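Local coordinates for succinoglycan biosynthesis protein (Bacillus cereus ATCC 14579, PDB 3B55) that binds calcium and is probably a hydrolase of the erythromycin esterase family whose natural substrate is not established, at residues E121-R124 / Y125-T128; E114-D117 / R118-L122; K130-P133 / S134-L137. The protein carries 1 engineered substitution. One frame throughout, in Å; residues are numbered along the deposited sequence.

Interaction 1: residues E121-R124 / Y125-T128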
loop_
_atom_site.group_PDB
_atom_site.type_symbol
_atom_site.label_atom_id
_atom_site.label_comp_id
_atom_site.label_asym_id
_atom_site.label_seq_id
_atom_site.Cartn_x
_atom_site.Cartn_y
_atom_site.Cartn_z
ATOM N N GLU A 121 -1.438 -13.367 8.781
ATOM C CA GLU A 121 -1.036 -13.502 10.178
ATOM C C GLU A 121 -1.277 -12.213 10.961
ATOM O O GLU A 121 -1.493 -12.246 12.171
ATOM C CB GLU A 121 0.446 -13.867 10.268
ATOM C CG GLU A 121 0.808 -15.244 9.730
ATOM C CD GLU A 121 0.310 -16.382 10.610
ATOM O OE1 GLU A 121 0.001 -16.142 11.797
ATOM O OE2 GLU A 121 0.238 -17.526 10.109
ATOM N N LEU A 122 -1.225 -11.075 10.275
ATOM C CA LEU A 122 -1.450 -9.797 10.934
ATOM C C LEU A 122 -2.942 -9.679 11.195
ATOM O O LEU A 122 -3.363 -9.141 12.218
ATOM C CB LEU A 122 -0.982 -8.640 10.049
ATOM C CG LEU A 122 0.497 -8.658 9.639
ATOM C CD1 LEU A 122 0.785 -7.480 8.726
ATOM C CD2 LEU A 122 1.386 -8.618 10.877
ATOM N N ASP A 123 -3.734 -10.200 10.261
ATOM C CA ASP A 123 -5.183 -10.175 10.379
ATOM C C ASP A 123 -5.595 -11.033 11.575
ATOM O O ASP A 123 -6.481 -10.664 12.350
ATOM C CB ASP A 123 -5.810 -10.715 9.094
ATOM C CG ASP A 123 -7.307 -10.490 9.036
ATOM O OD1 ASP A 123 -7.742 -9.346 9.291
ATOM O OD2 ASP A 123 -8.047 -11.450 8.729
ATOM N N ARG A 124 -4.942 -12.182 11.714
ATOM C CA ARG A 124 -5.218 -13.091 12.816
ATOM C C ARG A 124 -4.874 -12.403 14.144
ATOM O O ARG A 124 -5.547 -12.612 15.155
ATOM C CB ARG A 124 -4.398 -14.372 12.646
ATOM C CG ARG A 124 -4.504 -15.353 13.803
ATOM C CD ARG A 124 -3.871 -16.693 13.438
ATOM N NE ARG A 124 -3.870 -17.634 14.557
ATOM C CZ ARG A 124 -2.997 -17.604 15.560
ATOM N NH1 ARG A 124 -2.050 -16.678 15.583
ATOM N NH2 ARG A 124 -3.071 -18.498 16.537
ATOM N N TYR A 125 -3.834 -11.576 14.129
ATOM C CA TYR A 125 -3.425 -10.854 15.326
ATOM C C TYR A 125 -4.432 -9.775 15.741
ATOM O O TYR A 125 -4.718 -9.626 16.927
ATOM C CB TYR A 125 -2.052 -10.215 15.121
ATOM C CG TYR A 125 -1.666 -9.253 16.221
ATOM C CD1 TYR A 125 -1.277 -9.712 17.478
ATOM C CD2 TYR A 125 -1.748 -7.879 16.020
ATOM C CE1 TYR A 125 -0.984 -8.818 18.512
ATOM C CE2 TYR A 125 -1.457 -6.982 17.039
ATOM C CZ TYR A 125 -1.076 -7.456 18.281
ATOM O OH TYR A 125 -0.802 -6.556 19.286
ATOM N N VAL A 126 -4.966 -9.017 14.787
ATOM C CA VAL A 126 -5.926 -7.980 15.143
ATOM C C VAL A 126 -7.318 -8.543 15.407
ATOM O O VAL A 126 -8.184 -7.851 15.934
ATOM C CB VAL A 126 -6.035 -6.876 14.048
ATOM C CG1 VAL A 126 -4.693 -6.164 13.900
ATOM C CG2 VAL A 126 -6.494 -7.471 12.735
ATOM N N LEU A 127 -7.530 -9.800 15.040
ATOM C CA LEU A 127 -8.820 -10.441 15.254
ATOM C C LEU A 127 -8.851 -11.206 16.564
ATOM O O LEU A 127 -9.844 -11.172 17.284
ATOM C CB LEU A 127 -9.141 -11.430 14.122
ATOM C CG LEU A 127 -10.061 -11.025 12.971
ATOM C CD1 LEU A 127 -11.368 -10.509 13.543
ATOM C CD2 LEU A 127 -9.402 -9.976 12.101
ATOM N N THR A 128 -7.761 -11.909 16.861
ATOM C CA THR A 128 -7.674 -12.732 18.063
ATOM C C THR A 128 -6.612 -12.321 19.070
ATOM O O THR A 128 -6.581 -12.851 20.177
ATOM C CB THR A 128 -7.406 -14.197 17.689
ATOM O OG1 THR A 128 -6.117 -14.305 17.072
ATOM C CG2 THR A 128 -8.455 -14.692 16.716
#
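Residues E121-R124 meet Y125-T128 one turn further along the same helix, in the closing turns of helix 116-128, where main-chain bonding is supplemented by a few side-chain touches. V126 N donates to L122 O at 3.0 Å in the ordinary i to i+4 manner. One step earlier, Y125 N reaches E121 O from above the carbonyl plane. The pattern slackens at L127, whose N makes only weak bonds to D123 O and R124 O. It tightens again at the end, where R124 O receives two donors. T128 N comes to it at 2.9 Å from one face of its carbonyl plane and T128 OG1 at 2.6 Å from the other, so the carbonyl is gripped from both sides. The threonine hydroxyl can fold back in this way because chi1 is 65°, which sets OG1 between the backbone N and the carbonyl carbon. This hydroxyl also accepts a weak bond from K130 N, just past the helix. Beside it the aliphatic part of R124 runs past, its CG 3.8 Å from T128 OG1. On another side of the helix, L127 leans over the D123 carboxylate, with CD2 3.3 Å from OD1. That carboxylate is held chiefly from elsewhere: OD2 forms a salt bridge with R167 and OD1 accepts the backbone N of V168, both on strand 167-172. The buried pair L122 and V126 also rests on V168, while Y125 packs on L150 and D151 of helix 144-158. The whole is a C-terminal helix end with threonine bonded back to the i-4 carbonyl, in the first helix of a beta-alpha-beta crossover that joins the neighbouring parallel strands 109-112 and 167-172.

Interaction 2: residues E114-D117 / R118-L122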
loop_
_atom_site.group_PDB
_atom_site.type_symbol
_atom_site.label_atom_id
_atom_site.label_comp_id
_atom_site.label_asym_id
_atom_site.label_seq_id
_atom_site.Cartn_x
_atom_site.Cartn_y
_atom_site.Cartn_z
ATOM N N GLU A 114 1.954 -4.861 1.774
ATOM C CA GLU A 114 2.648 -5.973 2.407
ATOM C C GLU A 114 2.196 -7.262 1.727
ATOM O O GLU A 114 1.123 -7.313 1.126
ATOM C CB GLU A 114 2.290 -5.989 3.899
ATOM C CG GLU A 114 2.938 -7.092 4.715
ATOM C CD GLU A 114 4.447 -7.037 4.650
ATOM O OE1 GLU A 114 5.009 -7.429 3.606
ATOM O OE2 GLU A 114 5.066 -6.596 5.639
ATOM N N GLY A 115 3.020 -8.296 1.811
ATOM C CA GLY A 115 2.668 -9.558 1.193
ATOM C C GLY A 115 1.327 -10.062 1.691
ATOM O O GLY A 115 1.017 -9.979 2.881
ATOM N N TRP A 116 0.521 -10.578 0.768
ATOM C CA TRP A 116 -0.790 -11.106 1.106
ATOM C C TRP A 116 -0.682 -12.242 2.120
ATOM O O TRP A 116 -1.516 -12.346 3.016
ATOM C CB TRP A 116 -1.502 -11.579 -0.169
ATOM C CG TRP A 116 -2.683 -12.475 0.069
ATOM C CD1 TRP A 116 -2.656 -13.798 0.415
ATOM C CD2 TRP A 116 -4.065 -12.119 -0.046
ATOM N NE1 TRP A 116 -3.938 -14.288 0.520
ATOM C CE2 TRP A 116 -4.822 -13.278 0.240
ATOM C CE3 TRP A 116 -4.739 -10.934 -0.367
ATOM C CZ2 TRP A 116 -6.223 -13.285 0.217
ATOM C CZ3 TRP A 116 -6.135 -10.941 -0.390
ATOM C CH2 TRP A 116 -6.859 -12.110 -0.101
ATOM N N ASP A 117 0.339 -13.085 1.981
ATOM C CA ASP A 117 0.515 -14.202 2.906
ATOM C C ASP A 117 0.883 -13.759 4.317
ATOM O O ASP A 117 0.344 -14.271 5.301
ATOM C CB ASP A 117 1.582 -15.184 2.397
ATOM C CG ASP A 117 2.874 -14.499 1.998
ATOM O OD1 ASP A 117 3.194 -13.431 2.560
ATOM O OD2 ASP A 117 3.581 -15.041 1.123
ATOM N N ARG A 118 1.804 -12.809 4.415
ATOM C CA ARG A 118 2.246 -12.319 5.709
ATOM C C ARG A 118 1.099 -11.624 6.445
ATOM O O ARG A 118 0.949 -11.780 7.659
ATOM C CB ARG A 118 3.452 -11.383 5.508
ATOM C CG ARG A 118 4.605 -12.085 4.780
ATOM C CD ARG A 118 5.752 -11.176 4.334
ATOM N NE ARG A 118 6.685 -10.875 5.412
ATOM C CZ ARG A 118 7.999 -11.056 5.341
ATOM N NH1 ARG A 118 8.562 -11.543 4.237
ATOM N NH2 ARG A 118 8.753 -10.727 6.377
ATOM N N ALA A 119 0.271 -10.890 5.709
ATOM C CA ALA A 119 -0.854 -10.186 6.320
ATOM C C ALA A 119 -1.919 -11.140 6.878
ATOM O O ALA A 119 -2.697 -10.756 7.748
ATOM C CB ALA A 119 -1.486 -9.232 5.314
ATOM N N LEU A 120 -1.961 -12.372 6.375
ATOM C CA LEU A 120 -2.924 -13.352 6.870
ATOM C C LEU A 120 -2.694 -13.532 8.367
ATOM O O LEU A 120 -3.629 -13.803 9.119
ATOM C CB LEU A 120 -2.742 -14.700 6.162
ATOM C CG LEU A 120 -3.127 -14.779 4.683
ATOM C CD1 LEU A 120 -2.834 -16.175 4.151
ATOM C CD2 LEU A 120 -4.606 -14.441 4.517
ATOM N N GLU A 121 -1.438 -13.367 8.781
ATOM C CA GLU A 121 -1.036 -13.502 10.178
ATOM C C GLU A 121 -1.277 -12.213 10.961
ATOM O O GLU A 121 -1.493 -12.246 12.171
ATOM C CB GLU A 121 0.446 -13.867 10.268
ATOM C CG GLU A 121 0.808 -15.244 9.730
ATOM C CD GLU A 121 0.310 -16.382 10.610
ATOM O OE1 GLU A 121 0.001 -16.142 11.797
ATOM O OE2 GLU A 121 0.238 -17.526 10.109
ATOM N N LEU A 122 -1.225 -11.075 10.275
ATOM C CA LEU A 122 -1.450 -9.797 10.934
ATOM C C LEU A 122 -2.942 -9.679 11.195
ATOM O O LEU A 122 -3.363 -9.141 12.218
ATOM C CB LEU A 122 -0.982 -8.640 10.049
ATOM C CG LEU A 122 0.497 -8.658 9.639
ATOM C CD1 LEU A 122 0.785 -7.480 8.726
ATOM C CD2 LEU A 122 1.386 -8.618 10.877
#
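W116 and L120 touch one turn apart where the chain leaves strand 109-112 and winds into helix 116-128. The indole lies slanted against the leucine, NE1 4.1 Å from CD2 of L120; NE1 also bonds N258 OD1 weakly. The first full helical bond beneath them runs from A119 N to G115 O, 3.1 Å long, whereas L120 N reaches D117 O from well above the carbonyl plane. E114 starts extended and then bends at chi2 (58°), curling its carboxylate back so that OE1 takes G115 N through its anti lone pair at 2.8 Å; T138 OG1 bonds the same oxygen. R118 passes nearby, its guanidinium plane only 9° from that of the carboxylate. Yet OE1 stands 4.2 Å from NE and well off the guanidinium plane, so no N-H points at it; opposite charge and the touch of CD on OE1 relate the two. The arginine instead sends NE to H136 O and, weakly, NH2 to L137 O. D117 runs alongside R118, its CG between the backbone N and the carbonyl carbon (chi1 50°), and S175 OG and N177 N fix OD2. Among neighbouring elements, W116 packs on helix 250-268 and strand 167-172, and W116, D117 and L120 all touch V180 of helix 178-192.

Interaction 3: residues K130-P133 / S134-L137; sequences KGNP and SQHL
Two overlapping beta turns build this bend in the loop between helices 116-128 and 144-158, and N132 and P133 supply the carbonyls that close them. In the first, Q135 N bonds N132 O at 2.9 Å, arriving from above the carbonyl plane; the P133 and S134 backbone angles fit the type I/III class. In the second, P133 O accepts H136 N at 3.0 Å. The same oxygen also takes L137 N, at 3.1 Å, and the two donors approach differently: L137 N comes almost head-on (C=O...N 163°), H136 N well above the plane. One carbonyl of the buried P133 thus fastens two successive amides and fixes the course of the chain where it turns. The side chains reinforce the turn. N132 holds its CG anti to the backbone N (chi1 -176°), which carries the amide forward over the residues that follow. OD1 then accepts the S134 hydroxyl at 3.2 Å, while ND2 makes a weak bond, 3.5 Å long, to Q135 OE1. The asparagine and glutamine amides meet almost perpendicularly, their planes 86° apart, so they join at their polar ends without stacking. The H136 ring has Q135 CB against one face, near the rim, and its CD2 lies 3.6 Å from N132 O. L137 lays CG against P133 O. Further tethers come from K142, whose NZ bonds the carbonyls of S134 and L137. In the fold, P133 packs on Y125 of helix 116-128 and on L147 and L150 of helix 144-158, H136 rests on E121, and L137 touches both L122 of the first helix and M146 of the second.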
loop_
_atom_site.group_PDB
_atom_site.type_symbol
_atom_site.label_atom_id
_atom_site.label_comp_id
_atom_site.label_asym_id
_atom_site.label_seq_id
_atom_site.Cartn_x
_atom_site.Cartn_y
_atom_site.Cartn_z
ATOM N N LYS A 130 -3.673 -13.065 18.945
ATOM C CA LYS A 130 -2.670 -14.128 18.954
ATOM C C LYS A 130 -1.643 -13.936 17.850
ATOM O O LYS A 130 -1.969 -13.449 16.772
ATOM C CB LYS A 130 -3.323 -15.490 18.735
ATOM C CG LYS A 130 -4.414 -15.886 19.723
ATOM C CD LYS A 130 -5.102 -17.136 19.196
ATOM C CE LYS A 130 -6.272 -17.588 20.044
ATOM N NZ LYS A 130 -7.018 -18.670 19.334
ATOM N N GLY A 131 -0.403 -14.338 18.120
ATOM C CA GLY A 131 0.656 -14.220 17.134
ATOM C C GLY A 131 1.719 -13.200 17.489
ATOM O O GLY A 131 1.625 -12.525 18.513
ATOM N N ASN A 132 2.738 -13.099 16.638
ATOM C CA ASN A 132 3.826 -12.147 16.837
ATOM C C ASN A 132 4.005 -11.376 15.527
ATOM O O ASN A 132 4.765 -11.781 14.652
ATOM C CB ASN A 132 5.118 -12.877 17.204
ATOM C CG ASN A 132 6.258 -11.926 17.514
ATOM O OD1 ASN A 132 6.071 -10.712 17.584
ATOM N ND2 ASN A 132 7.446 -12.479 17.721
ATOM N N PRO A 133 3.286 -10.250 15.386
ATOM C CA PRO A 133 3.270 -9.341 14.239
ATOM C C PRO A 133 4.621 -8.993 13.615
ATOM O O PRO A 133 4.787 -9.111 12.401
ATOM C CB PRO A 133 2.541 -8.119 14.800
ATOM C CG PRO A 133 1.535 -8.756 15.689
ATOM C CD PRO A 133 2.383 -9.749 16.439
ATOM N N SER A 134 5.580 -8.573 14.436
ATOM C CA SER A 134 6.900 -8.197 13.935
ATOM C C SER A 134 7.623 -9.341 13.227
ATOM O O SER A 134 8.567 -9.121 12.466
ATOM C CB SER A 134 7.769 -7.695 15.087
ATOM O OG SER A 134 8.016 -8.734 16.015
ATOM N N GLN A 135 7.182 -10.562 13.488
ATOM C CA GLN A 135 7.789 -11.745 12.894
ATOM C C GLN A 135 7.385 -11.895 11.422
ATOM O O GLN A 135 8.112 -12.480 10.614
ATOM C CB GLN A 135 7.337 -12.969 13.690
ATOM C CG GLN A 135 8.165 -14.223 13.520
ATOM C CD GLN A 135 7.651 -15.356 14.400
ATOM O OE1 GLN A 135 7.581 -15.219 15.625
ATOM N NE2 GLN A 135 7.284 -16.474 13.778
ATOM N N HIS A 136 6.226 -11.347 11.073
ATOM C CA HIS A 136 5.719 -11.451 9.709
ATOM C C HIS A 136 5.805 -10.172 8.899
ATOM O O HIS A 136 5.655 -10.188 7.677
ATOM C CB HIS A 136 4.288 -11.958 9.758
ATOM C CG HIS A 136 4.162 -13.261 10.475
ATOM N ND1 HIS A 136 4.598 -14.451 9.933
ATOM C CD2 HIS A 136 3.734 -13.550 11.726
ATOM C CE1 HIS A 136 4.444 -15.416 10.821
ATOM N NE2 HIS A 136 3.923 -14.896 11.918
ATOM N N LEU A 137 6.032 -9.058 9.578
ATOM C CA LEU A 137 6.153 -7.792 8.874
ATOM C C LEU A 137 7.440 -7.823 8.054
ATOM O O LEU A 137 8.428 -8.441 8.451
ATOM C CB LEU A 137 6.237 -6.624 9.855
ATOM C CG LEU A 137 4.987 -6.139 10.588
ATOM C CD1 LEU A 137 5.408 -5.183 11.691
ATOM C CD2 LEU A 137 4.032 -5.448 9.620
#

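Overall arrangement
Taken together, the three contacts follow a single excursion: interaction 2 starts helix 116-128, interaction 1 ends it, and interaction 3 brings the returning loop back along its flank. Their centres are 9 to 10 Å apart, and the first two share E121 and L122. Interaction 2 is buried and nearest the calcium site, with E114 about 6 Å from the metal ligand E113 between side chains; the carboxylates of E114 and D117 have hydrogen-bond partners elsewhere in the fold. Interactions 1 and 3 are only partly buried. In interaction 1 regular helical bonding dominates, whereas interaction 3, lacking regular structure, relies on a shared carbonyl and on amide and hydroxyl side chains.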